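Local coordinates for chorismate mutase (PDB 6AL9), which probably catalyses the rearrangement of chorismate to prephenate, the step leading toward phenylalanine and tyrosine, at residues Ser7-Glu10 with Asn11-Glu15; Ser24-Leu27 with Asp28-Leu31; Gly74-Thr77 with Glu78-Lys81; Arg51-Glu54 with Ile55-Leu59; Gln87-Ala90 with Leu91-Leu94. All blocks are in the same frame, centred on the assembly; numbering follows the deposited sequence.

How the contacts relate
Contacts 1 and 2 lie on helix 9-41, contact 4 on helix 49-61, and contacts 3 and 5 on helix 69-93. Contacts 2, 3 and 4 meet at one pocket. Arg-30 of contact 2 touches Phe-80 of contact 3 and Ile-55 of contact 4. The centres of contacts 3 and 4 are about 12 Å apart, those of 2 and 3 about 13 Å. p-Hydroxybenzoic acid is bound by residues of contacts 2 and 4. Gln-87 of contact 5 also lines this pocket and is hydrogen-bonded to pyruvic acid. Contact 1 serves the other pocket: its Arg-13 binds prephenate together with residues of the second subunit. The centres of contacts 1 and 5 are about 40 Å apart.

Contact 1: Ser7-Glu10 with Asn11-Glu15; sequences SLLE and NLRAE. With PRE (prephenic acid), chain C.
The guanidinium of Arg-13 has Leu-9 over one face and prephenate at its edge. CD2 of Leu-9 comes over the face, with NH2 of Arg-13 4.0 Å from it. Atom O'M of prephenate lies in the plane at the edge, and O'L approaches obliquely. The carboxylate on the pyruvyl side chain of prephenate carries both oxygens. NE of Arg-13 donates to O'M at 3.0 Å, with an N-H...O angle of 155°. The bond from NH1 of Arg-13 to O'L is weak because it is bent, although it measures 2.9 Å. Leu-9 also meets the start of the arginine chain: its CD1 is 4.0 Å from CG of Arg-13. The CG of Leu-9 stands anti to the backbone N (chi1 -168°), and this lays its methyls along the arginine chain.

This is the first turn of the long N-terminal helix of a type II (AroQ-class) chorismate mutase. In this all-helical dimer the helix carries an arginine into the active site of the partner. Here the other hydrogen bonds to prephenate come from Arg-30, Cys-48, Glu-52 and Ser-83 of the second subunit.

Leu-8 is the N-cap residue. Its O accepts a straight bond from N of Leu-12 at 3.2 Å and a weak one from N of Asn-11. Leu-8 and Asn-11 point the same way, with CD1 of Leu-8 3.7 Å from ND2 of Asn-11. That ND2 is hydrogen-bonded to O of Asp-6, in the segment leading into the helix. On another side, OG of Ser-7 is 3.8 Å from CD2 of Leu-12.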
# COMPACT_ATOMS: atom_id res chain seq x y z
N SER B 7 24.05 4.57 5.48
CA SER B 7 23.60 3.69 4.38
C SER B 7 24.50 2.46 4.05
O SER B 7 25.28 2.39 3.10
CB SER B 7 23.08 4.46 3.18
OG SER B 7 22.07 5.37 3.61
N LEU B 8 24.36 1.52 4.99
CA LEU B 8 24.55 0.10 4.84
C LEU B 8 23.19 -0.56 4.74
O LEU B 8 22.16 -0.00 5.11
CB LEU B 8 25.17 -0.43 6.14
CG LEU B 8 26.55 0.12 6.51
CD1 LEU B 8 26.59 0.83 7.87
CD2 LEU B 8 27.52 -1.05 6.48
N LEU B 9 23.20 -1.81 4.31
CA LEU B 9 22.00 -2.53 3.98
C LEU B 9 21.12 -2.81 5.20
O LEU B 9 19.90 -2.65 5.13
CB LEU B 9 22.37 -3.83 3.27
CG LEU B 9 21.24 -4.61 2.59
CD1 LEU B 9 20.23 -3.69 1.89
CD2 LEU B 9 21.88 -5.57 1.59
N GLU B 10 21.73 -3.23 6.30
CA GLU B 10 21.05 -3.43 7.58
C GLU B 10 20.10 -2.29 7.94
O GLU B 10 18.95 -2.50 8.37
CB GLU B 10 22.09 -3.51 8.71
CG GLU B 10 22.89 -4.80 8.80
CD GLU B 10 24.14 -4.84 7.92
OE1 GLU B 10 24.26 -4.05 6.95
OE2 GLU B 10 25.02 -5.67 8.22
N ASN B 11 20.62 -1.07 7.81
CA ASN B 11 19.93 0.14 8.24
C ASN B 11 18.82 0.54 7.27
O ASN B 11 17.72 0.88 7.69
CB ASN B 11 20.92 1.28 8.40
CG ASN B 11 21.90 1.05 9.56
OD1 ASN B 11 21.49 0.57 10.62
ND2 ASN B 11 23.19 1.35 9.35
N LEU B 12 19.10 0.51 5.97
CA LEU B 12 18.08 0.77 4.99
C LEU B 12 16.92 -0.20 5.16
O LEU B 12 15.78 0.16 5.00
CB LEU B 12 18.64 0.67 3.58
CG LEU B 12 19.66 1.76 3.24
CD1 LEU B 12 20.35 1.47 1.92
CD2 LEU B 12 19.05 3.15 3.22
N ARG B 13 17.22 -1.45 5.51
CA ARG B 13 16.19 -2.46 5.64
C ARG B 13 15.39 -2.31 6.90
O ARG B 13 14.21 -2.67 6.93
CB ARG B 13 16.80 -3.85 5.59
CG ARG B 13 17.06 -4.31 4.17
CD ARG B 13 17.58 -5.74 4.16
NE ARG B 13 17.27 -6.41 2.90
CZ ARG B 13 17.96 -7.43 2.41
NH1 ARG B 13 17.64 -7.98 1.25
NH2 ARG B 13 19.02 -7.89 3.07
N ALA B 14 16.01 -1.82 7.96
CA ALA B 14 15.26 -1.44 9.15
C ALA B 14 14.32 -0.28 8.81
O ALA B 14 13.25 -0.18 9.37
CB ALA B 14 16.17 -1.08 10.32
N GLU B 15 14.71 0.60 7.91
CA GLU B 15 13.87 1.73 7.58
C GLU B 15 12.64 1.31 6.77
O GLU B 15 11.51 1.71 7.07
CB GLU B 15 14.68 2.77 6.84
CG GLU B 15 15.65 3.50 7.77
CD GLU B 15 15.95 4.93 7.36
OE1 GLU B 15 15.02 5.61 6.89
OE2 GLU B 15 17.11 5.36 7.55
C1 PRE C . 12.69 -5.20 -1.74
C2 PRE C . 12.67 -5.14 -3.23
C3 PRE C . 12.99 -6.18 -3.99
C4 PRE C . 13.42 -7.52 -3.43
O4 PRE C . 12.61 -8.57 -3.98
C5 PRE C . 13.37 -7.58 -1.92
C6 PRE C . 13.06 -6.52 -1.16
C7 PRE C . 11.42 -4.65 -1.15
O71 PRE C . 10.58 -4.10 -1.89
O72 PRE C . 11.28 -4.74 0.09
C8 PRE C . 13.79 -4.22 -1.30
C1' PRE C . 15.17 -4.79 -1.56
O1' PRE C . 15.70 -4.69 -2.66
C2' PRE C . 15.89 -5.49 -0.51
O'L PRE C . 16.89 -6.17 -0.83
O'M PRE C . 15.50 -5.40 0.68

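Contact 2: Ser24-Leu27 with Asp28-Leu31; sequences SDLL and DKRL. With PHB (p-hydroxybenzoic acid), chain E.
Lys-29 starts with CG beside its backbone N (chi1 -83°) and then bends at chi2. The bend lays CD of Lys-29 3.3 Å from O of Asp-25. The same oxygen takes the backbone N-H of Lys-29. In Arg-30, CG is anti to the backbone N (chi1 -166°) and the chain stays extended to NE. CB of Arg-30 rests 3.5 Å from O of Leu-26, and the guanidinium is carried away. Leu-31 remains close to the preceding turn, with CG 3.3 Å from O of Leu-27.

Asp-28 turns its carboxylate away from the preceding turn. Water 1 joins the two levels: it donates to OD2 of Asp-28 at 3.3 Å and, weakly, to O of Asp-25. This buried carboxylate also accepts from the backbone N-H groups of Lys-65, His-66 and Leu-67 of the second subunit, His-66 being the strongest partner. Three backbone N-H groups and the water thus share its two oxygens, which would fix its rotation and probably favour the ionised form. Asp-25 instead makes a salt bridge with Arg-62 of that subunit.

At the tip of Arg-30, NH2 donates to O1' of p-hydroxybenzoic acid at 2.8 Å. O1' lies at the edge of the guanidinium, near its plane. NH1 of Arg-30 is 2.8 Å from O2' of the ligand, so both carboxylate oxygens lie close to the guanidinium nitrogens. NE has a salt bridge with Asp-20 of the second subunit, which positions the group. An arginine from the middle of the long helix, reaching the ligand carboxylate, is characteristic of the AroQ-class active site.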
# COMPACT_ATOMS: atom_id res chain seq x y z
N SER B 24 1.24 -1.03 6.90
CA SER B 24 0.33 -2.07 7.41
C SER B 24 -0.71 -1.49 8.34
O SER B 24 -1.88 -1.82 8.22
CB SER B 24 1.11 -3.09 8.25
OG SER B 24 1.95 -3.86 7.44
N ASP B 25 -0.27 -0.72 9.33
CA ASP B 25 -1.21 -0.16 10.29
C ASP B 25 -2.18 0.78 9.57
O ASP B 25 -3.37 0.76 9.86
CB ASP B 25 -0.50 0.58 11.42
CG ASP B 25 0.20 -0.37 12.41
OD1 ASP B 25 -0.26 -1.52 12.63
OD2 ASP B 25 1.24 0.04 12.98
N LEU B 26 -1.69 1.59 8.63
CA LEU B 26 -2.59 2.49 7.90
C LEU B 26 -3.58 1.72 7.05
O LEU B 26 -4.72 2.11 6.95
CB LEU B 26 -1.83 3.47 7.00
CG LEU B 26 -1.17 4.68 7.64
CD1 LEU B 26 -0.55 5.52 6.54
CD2 LEU B 26 -2.19 5.50 8.40
N LEU B 27 -3.14 0.61 6.45
CA LEU B 27 -4.06 -0.22 5.65
C LEU B 27 -5.13 -0.87 6.51
O LEU B 27 -6.28 -0.98 6.12
CB LEU B 27 -3.31 -1.30 4.85
CG LEU B 27 -4.19 -2.18 3.98
CD1 LEU B 27 -4.76 -1.40 2.83
CD2 LEU B 27 -3.42 -3.37 3.47
N ASP B 28 -4.74 -1.30 7.70
CA ASP B 28 -5.67 -1.82 8.68
C ASP B 28 -6.74 -0.80 9.06
O ASP B 28 -7.92 -1.13 9.13
CB ASP B 28 -4.89 -2.29 9.91
CG ASP B 28 -5.65 -3.34 10.72
OD1 ASP B 28 -6.22 -4.26 10.11
OD2 ASP B 28 -5.65 -3.24 11.96
N LYS B 29 -6.33 0.45 9.29
CA LYS B 29 -7.28 1.53 9.63
C LYS B 29 -8.18 1.83 8.46
O LYS B 29 -9.34 2.20 8.65
CB LYS B 29 -6.53 2.82 9.99
CG LYS B 29 -6.02 2.92 11.42
CD LYS B 29 -4.55 3.35 11.51
CE LYS B 29 -4.22 4.06 12.82
NZ LYS B 29 -4.74 5.46 12.82
N ARG B 30 -7.66 1.67 7.25
CA ARG B 30 -8.44 1.96 6.04
C ARG B 30 -9.51 0.91 5.82
O ARG B 30 -10.58 1.20 5.28
CB ARG B 30 -7.54 2.09 4.80
CG ARG B 30 -8.23 2.72 3.60
CD ARG B 30 -7.39 2.50 2.34
NE ARG B 30 -7.67 3.45 1.28
CZ ARG B 30 -8.75 3.41 0.50
NH1 ARG B 30 -9.64 2.43 0.62
NH2 ARG B 30 -8.92 4.33 -0.44
N LEU B 31 -9.24 -0.30 6.26
CA LEU B 31 -10.28 -1.32 6.27
C LEU B 31 -11.33 -1.09 7.35
O LEU B 31 -12.49 -1.43 7.17
CB LEU B 31 -9.63 -2.69 6.44
CG LEU B 31 -8.73 -3.10 5.29
CD1 LEU B 31 -8.42 -4.58 5.44
CD2 LEU B 31 -9.43 -2.77 3.96
C1' PHB E . -12.37 2.93 -0.61
O1' PHB E . -11.63 3.91 -0.84
O2' PHB E . -12.44 2.42 0.53
C1 PHB E . -13.19 2.38 -1.74
C2 PHB E . -13.61 1.04 -1.75
C3 PHB E . -14.37 0.54 -2.80
C4 PHB E . -14.72 1.39 -3.86
C5 PHB E . -14.31 2.72 -3.85
C6 PHB E . -13.54 3.21 -2.79
O4 PHB E . -15.45 0.92 -4.90
O HOH W 1 -3.75 -0.72 12.84

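Contact 3: Gly74-Thr77 with Glu78-Lys81; sequences GFYT and EVFK
Tyr-76 packs along its own helix on Val-79 and Phe-80, in the first half of helix 69-93 of this AroQ-class helical dimer. Its CB lies over the face of the Phe-80 ring. This is a CH-pi contact, 4.2 Å from CB of Tyr-76 to the Phe-80 ring centroid and 26° off the ring normal. Further out, CD1 of Tyr-76 is 3.8 Å from CB of Val-79, and CE1 of Tyr-76 is 3.9 Å from CG1 of the same valine. The two side chains point the same way. CE2, on the other side, lies in the plane of the Phe-75 ring, at its edge. The hydroxyl at the tip has a weak hydrogen bond with Asp-20 of the second subunit.

The rings of Tyr-76 and Phe-80 meet obliquely, with their planes at 42°. Val-79 reaches back to another ring: CG2 sits over one face of Phe-75, 4.2 Å from its centroid. The contact is offset toward the rim. Phe-75 in turn meets Phe-75 of the second subunit, so this face of the helix reaches the dimer interface. Phe-80 faces helix 49-61, where it touches Glu-52 and Ile-55.

The backbone bond from Phe-80 N to Tyr-76 O is short, 2.7 Å. On the outer side, Thr-77 and Lys-81 lie alongside each other. OG1 of Thr-77 is hydrogen-bonded to O of Thr-73, while its CG2 stands 3.8 Å from NZ of Lys-81.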
# COMPACT_ATOMS: atom_id res chain seq x y z
N GLY B 74 -1.36 1.08 -10.10
CA GLY B 74 -1.08 -0.28 -9.67
C GLY B 74 -1.28 -0.45 -8.18
O GLY B 74 -1.99 -1.35 -7.73
N PHE B 75 -0.65 0.42 -7.40
CA PHE B 75 -0.86 0.39 -5.97
C PHE B 75 -2.36 0.33 -5.58
O PHE B 75 -2.80 -0.55 -4.83
CB PHE B 75 -0.20 1.60 -5.33
CG PHE B 75 -0.16 1.54 -3.83
CD1 PHE B 75 0.57 0.56 -3.19
CD2 PHE B 75 -0.85 2.47 -3.07
CE1 PHE B 75 0.63 0.50 -1.79
CE2 PHE B 75 -0.80 2.42 -1.69
CZ PHE B 75 -0.06 1.44 -1.04
N TYR B 76 -3.14 1.29 -6.08
CA TYR B 76 -4.52 1.42 -5.63
C TYR B 76 -5.45 0.43 -6.24
O TYR B 76 -6.46 0.14 -5.67
CB TYR B 76 -5.04 2.85 -5.75
CG TYR B 76 -4.74 3.64 -4.50
CD1 TYR B 76 -5.53 3.51 -3.37
CD2 TYR B 76 -3.61 4.45 -4.41
CE1 TYR B 76 -5.25 4.19 -2.21
CE2 TYR B 76 -3.32 5.13 -3.25
CZ TYR B 76 -4.15 4.99 -2.16
OH TYR B 76 -3.87 5.66 -1.01
N THR B 77 -5.10 -0.12 -7.40
CA THR B 77 -5.91 -1.21 -7.96
C THR B 77 -6.00 -2.32 -6.92
O THR B 77 -7.08 -2.84 -6.64
CB THR B 77 -5.37 -1.76 -9.30
OG1 THR B 77 -5.49 -0.75 -10.34
CG2 THR B 77 -6.19 -2.99 -9.72
N GLU B 78 -4.86 -2.63 -6.32
CA GLU B 78 -4.79 -3.68 -5.31
C GLU B 78 -5.49 -3.26 -4.02
O GLU B 78 -6.30 -4.03 -3.46
CB GLU B 78 -3.33 -4.02 -5.04
CG GLU B 78 -3.11 -5.11 -4.03
CD GLU B 78 -3.73 -6.44 -4.43
OE1 GLU B 78 -3.93 -7.28 -3.52
OE2 GLU B 78 -4.00 -6.67 -5.63
N VAL B 79 -5.18 -2.05 -3.57
CA VAL B 79 -5.87 -1.47 -2.42
C VAL B 79 -7.40 -1.47 -2.54
O VAL B 79 -8.10 -1.81 -1.58
CB VAL B 79 -5.38 -0.04 -2.13
CG1 VAL B 79 -6.21 0.61 -1.04
CG2 VAL B 79 -3.93 -0.08 -1.69
N PHE B 80 -7.92 -1.07 -3.70
CA PHE B 80 -9.36 -1.05 -3.93
C PHE B 80 -9.91 -2.48 -4.01
O PHE B 80 -10.99 -2.73 -3.47
CB PHE B 80 -9.75 -0.31 -5.23
CG PHE B 80 -9.46 1.18 -5.23
CD1 PHE B 80 -9.60 1.95 -4.11
CD2 PHE B 80 -9.03 1.80 -6.38
CE1 PHE B 80 -9.33 3.30 -4.12
CE2 PHE B 80 -8.76 3.14 -6.41
CZ PHE B 80 -8.90 3.89 -5.28
N LYS B 81 -9.19 -3.40 -4.66
CA LYS B 81 -9.54 -4.84 -4.58
C LYS B 81 -9.59 -5.36 -3.16
O LYS B 81 -10.55 -6.01 -2.78
CB LYS B 81 -8.58 -5.72 -5.40
CG LYS B 81 -8.89 -5.66 -6.88
CD LYS B 81 -8.13 -6.70 -7.70
CE LYS B 81 -8.26 -6.40 -9.20
NZ LYS B 81 -6.98 -6.70 -9.92

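Contact 4: Arg51-Glu54 with Ile55-Leu59; sequences REQE and ILKRL. With PHB (p-hydroxybenzoic acid), chain E.
One wall of the p-hydroxybenzoic acid pocket is formed here by Arg-51, Glu-52 and Ile-55. CG1 of Ile-55 lies 3.7 Å above the guanidinium plane of Arg-51, over its centre. CD1 of Ile-55 also touches this group, 3.7 Å from NE of Arg-51. The arginine chain bends at chi2 (66°), which brings its flat end back over the isoleucine. CD1 of Ile-55 is 3.5 Å from ligand O1', and CG of Arg-51 is 4.0 Å from C6.

Glu-52 points away from the next turn and stays extended beyond CG. CG of Glu-52 is 3.4 Å from ligand C5. The ligand hydroxyl O4 donates to OE2 of Glu-52 at 3.2 Å, and the same OE2 makes a salt bridge with Arg-84.

In the AroQ-class fold this short helix 49-61 packs beside the long helix of the partner. NH2 of Arg-51 accordingly makes a salt bridge with Asp-17 of the second subunit. Arg-58, two turns on, is hydrogen-bonded to Asn-21 of that subunit. Water 2 bridges the two arginines: it accepts from NE of Arg-58 at 2.9 Å, at the edge of the Arg-58 guanidinium, in its plane, and more weakly from NH1 of Arg-51.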
# COMPACT_ATOMS: atom_id res chain seq x y z
N ARG B 51 -15.86 7.16 -7.49
CA ARG B 51 -15.10 7.46 -6.30
C ARG B 51 -13.62 7.01 -6.41
O ARG B 51 -12.71 7.80 -6.09
CB ARG B 51 -15.77 6.81 -5.08
CG ARG B 51 -14.97 6.81 -3.78
CD ARG B 51 -14.76 8.21 -3.22
NE ARG B 51 -14.02 8.13 -1.97
CZ ARG B 51 -13.27 9.11 -1.47
NH1 ARG B 51 -13.14 10.26 -2.11
NH2 ARG B 51 -12.63 8.92 -0.33
N GLU B 52 -13.38 5.78 -6.87
CA GLU B 52 -12.03 5.26 -7.07
C GLU B 52 -11.24 6.19 -7.98
O GLU B 52 -10.08 6.48 -7.70
CB GLU B 52 -12.05 3.86 -7.69
CG GLU B 52 -12.58 2.76 -6.77
CD GLU B 52 -12.42 1.36 -7.35
OE1 GLU B 52 -11.85 1.24 -8.46
OE2 GLU B 52 -12.89 0.38 -6.69
N GLN B 53 -11.86 6.65 -9.05
CA GLN B 53 -11.17 7.49 -10.03
C GLN B 53 -10.93 8.90 -9.48
O GLN B 53 -9.89 9.48 -9.75
CB GLN B 53 -11.94 7.56 -11.33
CG GLN B 53 -11.62 6.44 -12.30
CD GLN B 53 -10.15 6.40 -12.72
OE1 GLN B 53 -9.59 7.35 -13.30
NE2 GLN B 53 -9.52 5.28 -12.45
N GLU B 54 -11.87 9.44 -8.72
CA GLU B 54 -11.64 10.65 -7.97
C GLU B 54 -10.46 10.56 -6.99
O GLU B 54 -9.65 11.48 -6.91
CB GLU B 54 -12.93 11.06 -7.23
CG GLU B 54 -13.98 11.65 -8.16
CD GLU B 54 -15.36 11.78 -7.51
OE1 GLU B 54 -15.60 11.13 -6.47
OE2 GLU B 54 -16.21 12.54 -8.05
N ILE B 55 -10.34 9.45 -6.26
CA ILE B 55 -9.20 9.23 -5.37
C ILE B 55 -7.88 9.30 -6.15
O ILE B 55 -6.99 10.11 -5.82
CB ILE B 55 -9.31 7.87 -4.60
CG1 ILE B 55 -10.43 7.96 -3.57
CG2 ILE B 55 -8.01 7.54 -3.89
CD1 ILE B 55 -10.75 6.70 -2.79
N LEU B 56 -7.77 8.49 -7.21
CA LEU B 56 -6.57 8.48 -8.05
C LEU B 56 -6.23 9.86 -8.63
O LEU B 56 -5.09 10.30 -8.57
CB LEU B 56 -6.68 7.43 -9.17
CG LEU B 56 -6.36 6.01 -8.67
CD1 LEU B 56 -6.80 4.91 -9.61
CD2 LEU B 56 -4.87 5.86 -8.41
N LYS B 57 -7.23 10.54 -9.19
CA LYS B 57 -7.05 11.86 -9.75
C LYS B 57 -6.45 12.79 -8.70
O LYS B 57 -5.39 13.40 -8.92
CB LYS B 57 -8.40 12.41 -10.23
CG LYS B 57 -8.44 12.76 -11.70
CD LYS B 57 -9.88 12.92 -12.22
CE LYS B 57 -10.55 11.55 -12.33
NZ LYS B 57 -12.03 11.59 -12.58
N ARG B 58 -7.11 12.88 -7.56
CA ARG B 58 -6.65 13.78 -6.51
C ARG B 58 -5.19 13.43 -6.12
O ARG B 58 -4.32 14.31 -6.17
CB ARG B 58 -7.59 13.70 -5.31
CG ARG B 58 -7.19 14.59 -4.14
CD ARG B 58 -8.12 14.34 -2.93
NE ARG B 58 -7.84 13.08 -2.23
CZ ARG B 58 -6.81 12.86 -1.42
NH1 ARG B 58 -5.91 13.80 -1.20
NH2 ARG B 58 -6.66 11.67 -0.83
N LEU B 59 -4.93 12.17 -5.81
CA LEU B 59 -3.56 11.74 -5.44
C LEU B 59 -2.50 11.99 -6.53
O LEU B 59 -1.35 12.31 -6.22
CB LEU B 59 -3.52 10.25 -5.06
CG LEU B 59 -4.31 9.88 -3.83
CD1 LEU B 59 -4.59 8.38 -3.83
CD2 LEU B 59 -3.58 10.33 -2.57
C1' PHB E . -12.37 2.93 -0.61
O1' PHB E . -11.63 3.91 -0.84
O2' PHB E . -12.44 2.42 0.53
C1 PHB E . -13.19 2.38 -1.74
C2 PHB E . -13.61 1.04 -1.75
C3 PHB E . -14.37 0.54 -2.80
C4 PHB E . -14.72 1.39 -3.86
C5 PHB E . -14.31 2.72 -3.85
C6 PHB E . -13.54 3.21 -2.79
O4 PHB E . -15.45 0.92 -4.90
O HOH W 2 -10.32 11.76 -2.78

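Contact 5: Gln87-Ala90 with Leu91-Leu94; sequences QENA and LKEL. With PYR (pyruvic acid), chain D.
Leu-91 leans back on Gln-87, in the last turns of helix 69-93, the C-terminal helix of this AroQ-class fold. CG of Leu-91 is 3.5 Å from the carbonyl O of Gln-87, which also accepts the N-H of Leu-91. The side chain of Gln-87 goes the other way. It is extended beyond CG, leads away from the following turn and ends at the ligand pocket. There NE2 of Gln-87 donates to O3 of pyruvic acid at 3.1 Å, in a nearly straight bond of 166°. Gln-87 also touches the bound p-hydroxybenzoic acid. Ala-34, Ile-37 and Ala-38 of helix 9-41 pack against Gln-87, and Ile-46 touches both Gln-87 and Leu-91. Arg-13 of the second subunit is another hydrogen-bonding partner of pyruvic acid.

Glu-88 and Lys-92 lie one turn apart but do not form a salt bridge. OE1 of Glu-88 is 6.5 Å from NZ of Lys-92. The carboxylate instead uses OE2 for a hydrogen bond from N of Ile-46. The lysine has CG beside its backbone N (chi1 -81°), so CG of Lys-92 rests 3.5 Å from O of Glu-88 before the chain runs outward.

Toward the helix end, O of Asn-89 accepts from N of Glu-93 at 3.2 Å and weakly from N of Lys-92. Leu-94 is the first residue to leave helical geometry. The N-H of Leu-94 is still donated to O of Ala-90 at 3.0 Å. Its side chain bends back to the same oxygen, bringing CD1 of Leu-94 to 3.5 Å from O of Ala-90.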
# COMPACT_ATOMS: atom_id res chain seq x y z
N GLN B 87 -15.15 -5.55 2.28
CA GLN B 87 -16.49 -5.01 2.50
C GLN B 87 -17.59 -6.03 2.14
O GLN B 87 -18.56 -6.21 2.90
CB GLN B 87 -16.70 -3.74 1.67
CG GLN B 87 -16.06 -2.49 2.26
CD GLN B 87 -16.16 -1.29 1.32
OE1 GLN B 87 -15.42 -1.19 0.35
NE2 GLN B 87 -17.05 -0.37 1.62
N GLU B 88 -17.41 -6.68 1.00
CA GLU B 88 -18.30 -7.76 0.55
C GLU B 88 -18.40 -8.84 1.59
O GLU B 88 -19.50 -9.25 1.96
CB GLU B 88 -17.81 -8.39 -0.76
CG GLU B 88 -17.71 -7.42 -1.93
CD GLU B 88 -19.06 -6.97 -2.49
OE1 GLU B 88 -20.12 -7.40 -1.98
OE2 GLU B 88 -19.06 -6.16 -3.43
N ASN B 89 -17.25 -9.34 2.05
CA ASN B 89 -17.23 -10.42 3.01
C ASN B 89 -17.83 -9.99 4.30
O ASN B 89 -18.63 -10.70 4.85
CB ASN B 89 -15.83 -10.92 3.23
CG ASN B 89 -15.28 -11.63 2.02
OD1 ASN B 89 -15.94 -12.48 1.41
ND2 ASN B 89 -14.06 -11.28 1.65
N ALA B 90 -17.50 -8.80 4.77
CA ALA B 90 -18.15 -8.26 5.96
C ALA B 90 -19.68 -8.28 5.85
O ALA B 90 -20.36 -8.74 6.78
CB ALA B 90 -17.66 -6.85 6.24
N LEU B 91 -20.21 -7.81 4.72
CA LEU B 91 -21.67 -7.79 4.49
C LEU B 91 -22.31 -9.18 4.37
O LEU B 91 -23.49 -9.36 4.71
CB LEU B 91 -22.02 -6.97 3.24
CG LEU B 91 -21.92 -5.45 3.30
CD1 LEU B 91 -22.43 -4.86 2.00
CD2 LEU B 91 -22.69 -4.87 4.48
N LYS B 92 -21.56 -10.15 3.85
CA LYS B 92 -22.06 -11.52 3.74
C LYS B 92 -22.29 -12.14 5.10
O LYS B 92 -23.29 -12.83 5.28
CB LYS B 92 -21.07 -12.40 2.98
CG LYS B 92 -21.17 -12.25 1.47
CD LYS B 92 -20.23 -13.20 0.74
CE LYS B 92 -20.62 -13.33 -0.73
NZ LYS B 92 -19.52 -13.89 -1.57
N GLU B 93 -21.34 -11.94 6.02
CA GLU B 93 -21.35 -12.58 7.33
C GLU B 93 -22.24 -11.85 8.32
O GLU B 93 -22.86 -12.49 9.20
CB GLU B 93 -19.95 -12.67 7.92
CG GLU B 93 -19.91 -13.51 9.18
CD GLU B 93 -18.59 -13.44 9.89
OE1 GLU B 93 -17.64 -12.88 9.30
OE2 GLU B 93 -18.51 -13.93 11.05
N LEU B 94 -22.30 -10.53 8.20
CA LEU B 94 -23.17 -9.70 9.05
C LEU B 94 -24.48 -9.36 8.27
O LEU B 94 -24.61 -8.31 7.64
CB LEU B 94 -22.42 -8.44 9.56
CG LEU B 94 -21.05 -8.62 10.27
CD1 LEU B 94 -20.12 -7.44 9.99
CD2 LEU B 94 -21.17 -8.83 11.78
C PYR D . -16.89 4.17 -0.84
O PYR D . -17.64 4.20 -1.84
OXT PYR D . -16.45 5.24 -0.35
CA PYR D . -16.53 2.86 -0.26
O3 PYR D . -17.19 1.87 -0.55
CB PYR D . -15.36 2.74 0.68